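Long-range contacts in malate dehydrogenase (Entamoeba histolytica, PDB 3I0P), which probably catalyses the NAD-dependent interconversion of malate and oxaloacetate: residues N96-M101 against A127-L132; K107-G112 against A288-C293; G162-A167 against E252-M257. One frame throughout, in Å; residues are numbered along the deposited sequence.

In the fold
Interactions 1 and 2 share helix 93-111: residues 96-101 meet helix 127-136, and its last turn, with the Gly112 that follows, meets the end of strand 282-290 and the 3-10 turn after it. Their centres lie about 16 Å apart, yet the contacts touch where Met101 packs on Ala288. Interaction 3 joins strand 166-170 and the loop before it to helix 244-259, about 15 Å from interaction 1 and 23 Å from interaction 2, centre to centre. Along the chain interaction 1 precedes interaction 3, and 288-293 completes interaction 2 last. All gather on the seven-stranded sheet. The NAD beside 1 and 3 is also bonded by His245 and Lys246 of the second subunit, so its site spans both subunits.

Interaction 1 (N96-M101 against A127-L132); sequences NGTIGM and AGYYSL. With NAD (nicotinamide-adenine-dinucleotide), chain B.
Tyr130 brings CD1 and CE1 obliquely up to the backbone of Gly97, where the lack of a side chain lets the ring approach. CD1 of Tyr130 stands 3.4 Å from C of Gly97, while Thr98 N lies at the ring edge, near its plane, 3.5 Å from CE1 of Tyr130. CG of Tyr130 lies beside the backbone N and anti to the carbonyl carbon (chi1 -48°), which carries the ring across to helix 93-111; its hydroxyl is bound beyond the contact by the carbonyl of Phe124, whose ring also stacks on Tyr130. A face of Tyr130 receives CD2 of Tyr129, 3.7 Å above the ring plane and offset toward the rim. Thr98 OG1 comes to the edge of the Tyr129 ring, 3.7 Å from CE2 of Tyr129. The Thr98 hydroxyl bonds to His94 O in its own helix and accepts from a water that also bonds Tyr129 OH, so the two helices share a water bridge. On the other flank Met101 leaves its helix with CG anti to the backbone N, then bends at chi2 and chi3; these bends bring CG and CE of Met101 to Tyr130 O, at 3.3 and 3.5 Å. At the far end Ala127 N donates to the ribose oxygen O2D of NAD at 2.9 Å. The result is a pair of neighbouring helices, their segments crossing at -27°, on one face of the central sheet, the second helix running from the cofactor site.

Interaction 2 (K107-G112 against A288-C293); sequences KAKKYG and AINVEC
Asn290 N donates to Gly112 O at 2.9 Å, a nearly straight bond (166°) whose donor stands 24° off the carbonyl plane. It continues the antiparallel pairing of Ala288 with Gly114, carrying the ladder between strands 282-290 and 113-121 up to the glycine that follows helix 93-111. The Asn290 side chain then crosses the C-terminal end of that helix. Its CB faces two carbonyl oxygens, 3.3 Å from Gly112 O and 3.4 Å from Ala108 O. CG, anti to the backbone N (chi1 -172°), runs across the helix end, with Ala108 O still its nearest partner. At the tip, ND2 of Asn290 lies 3.5 Å from Ala108 O and 3.8 Å from CA of Lys109, so the amide rests on the helix backbone. Ala108 O is meanwhile the acceptor for Gly112 N, which closes the last helical turn. The methyl of Ala108, one turn before Gly112, packs on the strand, with its CB 3.5 Å from Ala288 O and close to the Ala288 methyl. On the far flank SG of Cys293, in the 3-10 turn after the strand, approaches CA of Gly112 at 3.5 Å. Lys109 and Glu292 cross at about a right angle over the rim, but NZ of Lys109 stays 4.1 Å from OE2 of Glu292 and bonds Glu137 O instead. The second subunit lies alongside: its Thr82 bonds Tyr111 O, and its Thr83 packs on Cys293. The join thus rests on one backbone hydrogen bond and apolar packing, to which the Lys109-Glu292 pair would probably add only a weak attraction.

Interaction 3 (G162-A167 against E252-M257); sequences GTNPLA and EFVEIM. With NAD (nicotinamide-adenine-dinucleotide), chain B.
Val254 sets both methyls against Asn164 and the carbonyl of Pro165, forming the close part of the contact. CG1 of Val254 reaches CB of Asn164 at 3.5 Å and Pro165 O at 3.7 Å, the Val254 and Asn164 side chains sliding past each other in opposite directions. Beside them Asn164 ND2 donates to Glu255 OE2 at 2.8 Å, a nearly straight bond (166°). The carboxylate is met on its anti side, 25° out of its plane, whereas OE2 lies close to the amide plane of Asn164. Glu255 gets there by bending at chi2 (78°), which swings the acid round toward the loop. The same ND2 also bonds Ser251 O, and Glu255 OE1 takes Asn146 ND2 and Leu267 N, so amide and acid are each fixed from several sides. Packing is slacker toward the strand: CD1 of Leu166 stands 4.3 Å from CE2 of Phe253, obliquely to the ring, and CB of Leu166 is 4.2 Å from CG2 of Val254. All seven touching residues are buried, and the looser polar side holds a water near Glu255 that accepts from Gly162 N at 2.9 Å. Pro165 points away from the helix, and its CG lies 3.5 Å from C3N of the NAD nicotinamide. The loop is thus placed between cofactor and helix 244-259; Leu166 continues onto Phe285 of strand 282-290 and Ile142 of strand 139-145, and the helix packs with Phe253 on Ile168 of the second subunit.

Interaction 1 (N96-M101 against A127-L132)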
loop_
_atom_site.group_PDB
_atom_site.type_symbol
_atom_site.label_atom_id
_atom_site.label_comp_id
_atom_site.label_asym_id
_atom_site.label_seq_id
_atom_site.Cartn_x
_atom_site.Cartn_y
_atom_site.Cartn_z
ATOM N N ASN A 96 12.690 13.290 14.465
ATOM C CA ASN A 96 12.261 11.956 14.876
ATOM C C ASN A 96 12.353 10.976 13.698
ATOM O O ASN A 96 12.883 9.861 13.833
ATOM C CB ASN A 96 10.844 11.992 15.476
ATOM C CG ASN A 96 10.750 12.882 16.728
ATOM O OD1 ASN A 96 11.535 12.744 17.665
ATOM N ND2 ASN A 96 9.783 13.795 16.739
ATOM N N GLY A 97 11.869 11.420 12.537
ATOM C CA GLY A 97 11.892 10.621 11.322
ATOM C C GLY A 97 13.281 10.183 10.882
ATOM O O GLY A 97 13.500 9.002 10.580
ATOM N N THR A 98 14.215 11.136 10.848
ATOM C CA THR A 98 15.577 10.872 10.402
ATOM C C THR A 98 16.243 9.890 11.347
ATOM O O THR A 98 16.823 8.893 10.920
ATOM C CB THR A 98 16.396 12.171 10.292
ATOM O OG1 THR A 98 15.792 13.018 9.313
ATOM C CG2 THR A 98 17.833 11.892 9.883
ATOM N N ILE A 99 16.138 10.166 12.635
ATOM C CA ILE A 99 16.683 9.264 13.639
ATOM C C ILE A 99 15.998 7.881 13.598
ATOM O O ILE A 99 16.680 6.853 13.546
ATOM C CB ILE A 99 16.658 9.912 15.031
ATOM C CG1 ILE A 99 17.597 11.125 15.028
ATOM C CG2 ILE A 99 17.017 8.874 16.137
ATOM C CD1 ILE A 99 17.365 12.098 16.161
ATOM N N GLY A 100 14.661 7.875 13.567
ATOM C CA GLY A 100 13.875 6.642 13.504
ATOM C C GLY A 100 14.227 5.716 12.348
ATOM O O GLY A 100 14.411 4.512 12.545
ATOM N N MET A 101 14.318 6.272 11.145
ATOM C CA MET A 101 14.639 5.487 9.960
ATOM C C MET A 101 16.108 5.053 9.949
ATOM O O MET A 101 16.408 3.890 9.683
ATOM C CB MET A 101 14.263 6.243 8.672
ATOM C CG MET A 101 14.646 5.527 7.377
ATOM S SD MET A 101 13.922 3.883 7.141
ATOM C CE MET A 101 12.364 4.279 6.353
ATOM N N ALA A 127 6.999 12.266 3.073
ATOM C CA ALA A 127 7.215 10.887 3.517
ATOM C C ALA A 127 8.388 10.279 2.754
ATOM O O ALA A 127 9.216 9.560 3.327
ATOM C CB ALA A 127 5.954 10.049 3.350
ATOM N N GLY A 128 8.463 10.613 1.466
ATOM C CA GLY A 128 9.488 10.104 0.565
ATOM C C GLY A 128 10.903 10.285 1.055
ATOM O O GLY A 128 11.780 9.517 0.669
ATOM N N TYR A 129 11.136 11.279 1.909
ATOM C CA TYR A 129 12.495 11.592 2.362
ATOM C C TYR A 129 13.084 10.432 3.145
ATOM O O TYR A 129 14.223 10.034 2.925
ATOM C CB TYR A 129 12.523 12.868 3.215
ATOM C CG TYR A 129 13.895 13.194 3.782
ATOM C CD1 TYR A 129 14.868 13.805 2.991
ATOM C CD2 TYR A 129 14.229 12.872 5.103
ATOM C CE1 TYR A 129 16.135 14.102 3.494
ATOM C CE2 TYR A 129 15.499 13.158 5.620
ATOM C CZ TYR A 129 16.439 13.780 4.809
ATOM O OH TYR A 129 17.690 14.085 5.299
ATOM N N TYR A 130 12.292 9.894 4.063
ATOM C CA TYR A 130 12.749 8.821 4.940
ATOM C C TYR A 130 12.942 7.517 4.164
ATOM O O TYR A 130 13.869 6.757 4.437
ATOM C CB TYR A 130 11.798 8.688 6.138
ATOM C CG TYR A 130 11.535 10.049 6.730
ATOM C CD1 TYR A 130 12.433 10.630 7.643
ATOM C CD2 TYR A 130 10.437 10.797 6.317
ATOM C CE1 TYR A 130 12.215 11.908 8.139
ATOM C CE2 TYR A 130 10.212 12.066 6.810
ATOM C CZ TYR A 130 11.096 12.618 7.717
ATOM O OH TYR A 130 10.834 13.879 8.191
ATOM N N SER A 131 12.094 7.290 3.166
ATOM C CA SER A 131 12.247 6.130 2.295
ATOM C C SER A 131 13.516 6.235 1.456
ATOM O O SER A 131 14.188 5.231 1.214
ATOM C CB SER A 131 11.014 5.939 1.404
ATOM O OG SER A 131 9.947 5.376 2.160
ATOM N N LEU A 132 13.849 7.452 1.028
ATOM C CA LEU A 132 15.078 7.678 0.275
ATOM C C LEU A 132 16.323 7.335 1.100
ATOM O O LEU A 132 17.278 6.772 0.574
ATOM C CB LEU A 132 15.154 9.113 -0.251
ATOM C CG LEU A 132 14.209 9.503 -1.391
ATOM C CD1 LEU A 132 14.215 11.009 -1.588
ATOM C CD2 LEU A 132 14.554 8.796 -2.692
HETATM P PA NAD B . 1.190 12.878 -6.007
HETATM O O1A NAD B . 1.945 14.117 -6.426
HETATM O O2A NAD B . -0.219 12.709 -6.476
HETATM O O5B NAD B . 2.075 11.628 -6.497
HETATM C C5B NAD B . 3.479 11.574 -6.186
HETATM C C4B NAD B . 4.078 10.180 -6.416
HETATM O O4B NAD B . 3.541 9.552 -7.587
HETATM C C3B NAD B . 5.575 10.225 -6.646
HETATM O O3B NAD B . 6.146 9.003 -6.149
HETATM C C2B NAD B . 5.706 10.288 -8.152
HETATM O O2B NAD B . 6.957 9.760 -8.594
HETATM C C1B NAD B . 4.556 9.405 -8.592
HETATM N N9A NAD B . 3.993 9.729 -9.935
HETATM C C8A NAD B . 3.394 10.869 -10.310
HETATM N N7A NAD B . 2.999 10.740 -11.595
HETATM C C5A NAD B . 3.346 9.503 -12.020
HETATM C C6A NAD B . 3.207 8.802 -13.223
HETATM N N6A NAD B . 2.611 9.368 -14.300
HETATM N N1A NAD B . 3.685 7.538 -13.322
HETATM C C2A NAD B . 4.286 6.950 -12.279
HETATM N N3A NAD B . 4.427 7.597 -11.114
HETATM C C4A NAD B . 3.969 8.871 -10.962
HETATM O O3 NAD B . 1.257 12.676 -4.394
HETATM P PN NAD B . 0.541 13.558 -3.227
HETATM O O1N NAD B . -0.461 12.660 -2.543
HETATM O O2N NAD B . 0.123 14.905 -3.764
HETATM O O5D NAD B . 1.728 13.831 -2.186
HETATM C C5D NAD B . 2.684 14.871 -2.413
HETATM C C4D NAD B . 3.603 15.021 -1.202
HETATM O O4D NAD B . 2.854 15.428 -0.053
HETATM C C3D NAD B . 4.285 13.712 -0.829
HETATM O O3D NAD B . 5.701 13.944 -0.806
HETATM C C2D NAD B . 3.721 13.335 0.541
HETATM O O2D NAD B . 4.650 12.714 1.449
HETATM C C1D NAD B . 3.307 14.684 1.083
HETATM N N1N NAD B . 2.290 14.567 2.126
HETATM C C2N NAD B . 2.678 14.704 3.414
HETATM C C3N NAD B . 1.740 14.601 4.445
HETATM C C7N NAD B . 2.152 14.748 5.884
HETATM O O7N NAD B . 1.298 14.656 6.756
HETATM N N7N NAD B . 3.430 14.976 6.177
HETATM C C4N NAD B . 0.401 14.357 4.126
HETATM C C5N NAD B . 0.030 14.210 2.786
HETATM C C6N NAD B . 1.004 14.324 1.795
HETATM O O HOH W 1 17.242 14.908 8.012
#

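Interaction 2 (K107-G112 against A288-C293)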
loop_
_atom_site.group_PDB
_atom_site.type_symbol
_atom_site.label_atom_id
_atom_site.label_comp_id
_atom_site.label_asym_id
_atom_site.label_seq_id
_atom_site.Cartn_x
_atom_site.Cartn_y
_atom_site.Cartn_z
ATOM N N LYS A 107 19.431 -1.433 12.303
ATOM C CA LYS A 107 18.886 -2.735 12.688
ATOM C C LYS A 107 18.694 -3.691 11.510
ATOM O O LYS A 107 18.811 -4.907 11.676
ATOM C CB LYS A 107 17.544 -2.568 13.406
ATOM C CG LYS A 107 17.586 -1.684 14.626
ATOM C CD LYS A 107 16.272 -1.720 15.371
ATOM C CE LYS A 107 16.394 -1.024 16.711
ATOM N NZ LYS A 107 17.423 -1.677 17.578
ATOM N N ALA A 108 18.378 -3.159 10.333
ATOM C CA ALA A 108 18.195 -4.025 9.171
ATOM C C ALA A 108 19.540 -4.581 8.733
ATOM O O ALA A 108 19.645 -5.758 8.402
ATOM C CB ALA A 108 17.500 -3.291 8.026
ATOM N N LYS A 109 20.566 -3.729 8.769
ATOM C CA LYS A 109 21.929 -4.113 8.408
ATOM C C LYS A 109 22.490 -5.201 9.318
ATOM O O LYS A 109 23.245 -6.067 8.872
ATOM C CB LYS A 109 22.846 -2.895 8.430
ATOM C CG LYS A 109 22.565 -1.877 7.335
ATOM C CD LYS A 109 22.921 -2.416 5.969
ATOM C CE LYS A 109 23.276 -1.287 5.036
ATOM N NZ LYS A 109 23.479 -1.806 3.663
ATOM N N LYS A 110 22.110 -5.163 10.590
ATOM C CA LYS A 110 22.591 -6.148 11.544
ATOM C C LYS A 110 21.775 -7.450 11.551
ATOM O O LYS A 110 22.346 -8.518 11.745
ATOM C CB LYS A 110 22.660 -5.545 12.949
ATOM C CG LYS A 110 23.598 -6.283 13.891
ATOM C CD LYS A 110 23.555 -5.682 15.289
ATOM C CE LYS A 110 24.096 -6.673 16.334
ATOM N NZ LYS A 110 24.302 -6.007 17.656
ATOM N N TYR A 111 20.456 -7.365 11.335
ATOM C CA TYR A 111 19.560 -8.530 11.484
ATOM C C TYR A 111 18.754 -8.898 10.251
ATOM O O TYR A 111 18.199 -9.997 10.184
ATOM C CB TYR A 111 18.589 -8.326 12.643
ATOM C CG TYR A 111 19.252 -8.191 13.987
ATOM C CD1 TYR A 111 19.438 -6.936 14.560
ATOM C CD2 TYR A 111 19.696 -9.315 14.690
ATOM C CE1 TYR A 111 20.048 -6.797 15.797
ATOM C CE2 TYR A 111 20.307 -9.190 15.932
ATOM C CZ TYR A 111 20.479 -7.926 16.479
ATOM O OH TYR A 111 21.087 -7.775 17.712
ATOM N N GLY A 112 18.672 -7.985 9.289
ATOM C CA GLY A 112 17.910 -8.225 8.061
ATOM C C GLY A 112 16.744 -7.269 7.912
ATOM O O GLY A 112 16.432 -6.820 6.806
ATOM N N ALA A 288 12.647 -0.743 7.359
ATOM C CA ALA A 288 13.794 -0.963 6.479
ATOM C C ALA A 288 14.061 -2.463 6.284
ATOM O O ALA A 288 14.094 -3.233 7.245
ATOM C CB ALA A 288 15.013 -0.272 7.034
ATOM N N ILE A 289 14.231 -2.866 5.032
ATOM C CA ILE A 289 14.469 -4.262 4.681
ATOM C C ILE A 289 15.807 -4.356 3.957
ATOM O O ILE A 289 16.000 -3.730 2.917
ATOM C CB ILE A 289 13.351 -4.820 3.761
ATOM C CG1 ILE A 289 12.019 -4.853 4.502
ATOM C CG2 ILE A 289 13.727 -6.204 3.208
ATOM C CD1 ILE A 289 10.844 -4.838 3.591
ATOM N N ASN A 290 16.721 -5.146 4.511
ATOM C CA ASN A 290 18.055 -5.279 3.950
ATOM C C ASN A 290 18.064 -6.232 2.766
ATOM O O ASN A 290 17.956 -7.445 2.935
ATOM C CB ASN A 290 19.038 -5.744 5.026
ATOM C CG ASN A 290 20.479 -5.709 4.561
ATOM O OD1 ASN A 290 20.803 -5.145 3.512
ATOM N ND2 ASN A 290 21.362 -6.305 5.353
ATOM N N VAL A 291 18.200 -5.662 1.573
ATOM C CA VAL A 291 18.194 -6.414 0.322
ATOM C C VAL A 291 19.245 -7.546 0.277
ATOM O O VAL A 291 18.920 -8.693 -0.095
ATOM C CB VAL A 291 18.351 -5.465 -0.897
ATOM C CG1 VAL A 291 18.750 -6.237 -2.162
ATOM C CG2 VAL A 291 17.074 -4.656 -1.118
ATOM N N GLU A 292 20.483 -7.237 0.678
ATOM C CA GLU A 292 21.587 -8.188 0.540
ATOM C C GLU A 292 21.381 -9.495 1.339
ATOM O O GLU A 292 22.038 -10.497 1.064
ATOM C CB GLU A 292 22.959 -7.518 0.786
ATOM C CG GLU A 292 23.358 -7.309 2.261
ATOM C CD GLU A 292 24.503 -6.283 2.453
ATOM O OE1 GLU A 292 25.213 -5.982 1.454
ATOM O OE2 GLU A 292 24.680 -5.776 3.602
ATOM N N CYS A 293 20.449 -9.481 2.297
ATOM C CA CYS A 293 20.005 -10.708 2.986
ATOM C C CYS A 293 19.293 -11.702 2.058
ATOM O O CYS A 293 19.227 -12.901 2.359
ATOM C CB CYS A 293 19.075 -10.369 4.144
ATOM S SG CYS A 293 19.896 -9.609 5.550
#

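Interaction 3 (G162-A167 against E252-M257)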
loop_
_atom_site.group_PDB
_atom_site.type_symbol
_atom_site.label_atom_id
_atom_site.label_comp_id
_atom_site.label_asym_id
_atom_site.label_seq_id
_atom_site.Cartn_x
_atom_site.Cartn_y
_atom_site.Cartn_z
ATOM N N GLY A 162 -6.613 11.186 8.377
ATOM C CA GLY A 162 -5.622 12.066 7.776
ATOM C C GLY A 162 -5.436 11.720 6.308
ATOM O O GLY A 162 -6.014 10.748 5.813
ATOM N N THR A 163 -4.652 12.525 5.600
ATOM C CA THR A 163 -4.295 12.208 4.230
ATOM C C THR A 163 -3.302 11.041 4.224
ATOM O O THR A 163 -3.039 10.438 3.179
ATOM C CB THR A 163 -3.707 13.424 3.517
ATOM O OG1 THR A 163 -2.799 14.097 4.401
ATOM C CG2 THR A 163 -4.814 14.391 3.130
ATOM N N ASN A 164 -2.750 10.750 5.400
ATOM C CA ASN A 164 -2.018 9.521 5.677
ATOM C C ASN A 164 -1.156 9.009 4.529
ATOM O O ASN A 164 -1.490 8.008 3.889
ATOM C CB ASN A 164 -3.003 8.452 6.155
ATOM C CG ASN A 164 -3.588 8.784 7.518
ATOM O OD1 ASN A 164 -3.369 9.878 8.042
ATOM N ND2 ASN A 164 -4.320 7.836 8.107
ATOM N N PRO A 165 -0.032 9.703 4.259
ATOM C CA PRO A 165 0.793 9.288 3.136
ATOM C C PRO A 165 1.584 8.026 3.434
ATOM O O PRO A 165 1.849 7.694 4.596
ATOM C CB PRO A 165 1.730 10.483 2.923
ATOM C CG PRO A 165 1.890 11.066 4.264
ATOM C CD PRO A 165 0.562 10.850 4.975
ATOM N N LEU A 166 1.926 7.333 2.355
ATOM C CA LEU A 166 2.761 6.151 2.385
ATOM C C LEU A 166 3.869 6.405 1.384
ATOM O O LEU A 166 3.606 6.822 0.258
ATOM C CB LEU A 166 1.933 4.942 1.960
ATOM C CG LEU A 166 2.571 3.561 1.924
ATOM C CD1 LEU A 166 2.984 3.124 3.324
ATOM C CD2 LEU A 166 1.571 2.574 1.314
ATOM N N ALA A 167 5.109 6.192 1.805
ATOM C CA ALA A 167 6.250 6.290 0.902
ATOM C C ALA A 167 7.003 4.972 0.888
ATOM O O ALA A 167 7.130 4.319 1.925
ATOM C CB ALA A 167 7.159 7.413 1.296
ATOM N N GLU A 252 -6.361 3.647 6.479
ATOM C CA GLU A 252 -6.432 3.083 7.828
ATOM C C GLU A 252 -5.169 2.300 8.204
ATOM O O GLU A 252 -4.679 2.417 9.339
ATOM C CB GLU A 252 -7.681 2.223 8.026
ATOM C CG GLU A 252 -7.792 1.737 9.464
ATOM C CD GLU A 252 -8.982 0.850 9.747
ATOM O OE1 GLU A 252 -9.874 0.678 8.884
ATOM O OE2 GLU A 252 -9.016 0.321 10.869
ATOM N N PHE A 253 -4.654 1.512 7.255
ATOM C CA PHE A 253 -3.380 0.813 7.410
ATOM C C PHE A 253 -2.326 1.783 7.920
ATOM O O PHE A 253 -1.707 1.553 8.962
ATOM C CB PHE A 253 -2.950 0.176 6.078
ATOM C CG PHE A 253 -1.503 -0.266 6.033
ATOM C CD1 PHE A 253 -1.033 -1.277 6.868
ATOM C CD2 PHE A 253 -0.612 0.316 5.128
ATOM C CE1 PHE A 253 0.304 -1.682 6.809
ATOM C CE2 PHE A 253 0.728 -0.089 5.062
ATOM C CZ PHE A 253 1.180 -1.087 5.900
ATOM N N VAL A 254 -2.156 2.889 7.204
ATOM C CA VAL A 254 -1.193 3.909 7.593
ATOM C C VAL A 254 -1.440 4.395 9.029
ATOM O O VAL A 254 -0.509 4.454 9.845
ATOM C CB VAL A 254 -1.182 5.080 6.593
ATOM C CG1 VAL A 254 -0.408 6.269 7.168
ATOM C CG2 VAL A 254 -0.582 4.620 5.274
ATOM N N GLU A 255 -2.700 4.699 9.328
ATOM C CA GLU A 255 -3.111 5.170 10.642
ATOM C C GLU A 255 -2.712 4.207 11.766
ATOM O O GLU A 255 -2.137 4.627 12.783
ATOM C CB GLU A 255 -4.626 5.380 10.650
ATOM C CG GLU A 255 -5.171 6.050 11.906
ATOM C CD GLU A 255 -4.947 7.551 11.908
ATOM O OE1 GLU A 255 -4.680 8.095 12.997
ATOM O OE2 GLU A 255 -5.031 8.184 10.826
ATOM N N ILE A 256 -3.029 2.924 11.582
ATOM C CA ILE A 256 -2.744 1.892 12.584
ATOM C C ILE A 256 -1.245 1.731 12.781
ATOM O O ILE A 256 -0.769 1.697 13.910
ATOM C CB ILE A 256 -3.372 0.554 12.201
ATOM C CG1 ILE A 256 -4.892 0.647 12.308
ATOM C CG2 ILE A 256 -2.833 -0.575 13.070
ATOM C CD1 ILE A 256 -5.600 -0.501 11.646
ATOM N N MET A 257 -0.503 1.658 11.680
ATOM C CA MET A 257 0.956 1.562 11.731
ATOM C C MET A 257 1.572 2.773 12.427
ATOM O O MET A 257 2.588 2.650 13.109
ATOM C CB MET A 257 1.548 1.435 10.312
ATOM C CG MET A 257 1.115 0.199 9.535
ATOM S SD MET A 257 1.852 -1.300 10.189
ATOM C CE MET A 257 3.409 -1.352 9.298
HETATM P PA NAD B . 1.190 12.878 -6.007
HETATM O O1A NAD B . 1.945 14.117 -6.426
HETATM O O2A NAD B . -0.219 12.709 -6.476
HETATM O O5B NAD B . 2.075 11.628 -6.497
HETATM C C5B NAD B . 3.479 11.574 -6.186
HETATM C C4B NAD B . 4.078 10.180 -6.416
HETATM O O4B NAD B . 3.541 9.552 -7.587
HETATM C C3B NAD B . 5.575 10.225 -6.646
HETATM O O3B NAD B . 6.146 9.003 -6.149
HETATM C C2B NAD B . 5.706 10.288 -8.152
HETATM O O2B NAD B . 6.957 9.760 -8.594
HETATM C C1B NAD B . 4.556 9.405 -8.592
HETATM N N9A NAD B . 3.993 9.729 -9.935
HETATM C C8A NAD B . 3.394 10.869 -10.310
HETATM N N7A NAD B . 2.999 10.740 -11.595
HETATM C C5A NAD B . 3.346 9.503 -12.020
HETATM C C6A NAD B . 3.207 8.802 -13.223
HETATM N N6A NAD B . 2.611 9.368 -14.300
HETATM N N1A NAD B . 3.685 7.538 -13.322
HETATM C C2A NAD B . 4.286 6.950 -12.279
HETATM N N3A NAD B . 4.427 7.597 -11.114
HETATM C C4A NAD B . 3.969 8.871 -10.962
HETATM O O3 NAD B . 1.257 12.676 -4.394
HETATM P PN NAD B . 0.541 13.558 -3.227
HETATM O O1N NAD B . -0.461 12.660 -2.543
HETATM O O2N NAD B . 0.123 14.905 -3.764
HETATM O O5D NAD B . 1.728 13.831 -2.186
HETATM C C5D NAD B . 2.684 14.871 -2.413
HETATM C C4D NAD B . 3.603 15.021 -1.202
HETATM O O4D NAD B . 2.854 15.428 -0.053
HETATM C C3D NAD B . 4.285 13.712 -0.829
HETATM O O3D NAD B . 5.701 13.944 -0.806
HETATM C C2D NAD B . 3.721 13.335 0.541
HETATM O O2D NAD B . 4.650 12.714 1.449
HETATM C C1D NAD B . 3.307 14.684 1.083
HETATM N N1N NAD B . 2.290 14.567 2.126
HETATM C C2N NAD B . 2.678 14.704 3.414
HETATM C C3N NAD B . 1.740 14.601 4.445
HETATM C C7N NAD B . 2.152 14.748 5.884
HETATM O O7N NAD B . 1.298 14.656 6.756
HETATM N N7N NAD B . 3.430 14.976 6.177
HETATM C C4N NAD B . 0.401 14.357 4.126
HETATM C C5N NAD B . 0.030 14.210 2.786
HETATM C C6N NAD B . 1.004 14.324 1.795
HETATM O O HOH W 2 -5.811 10.467 11.045
#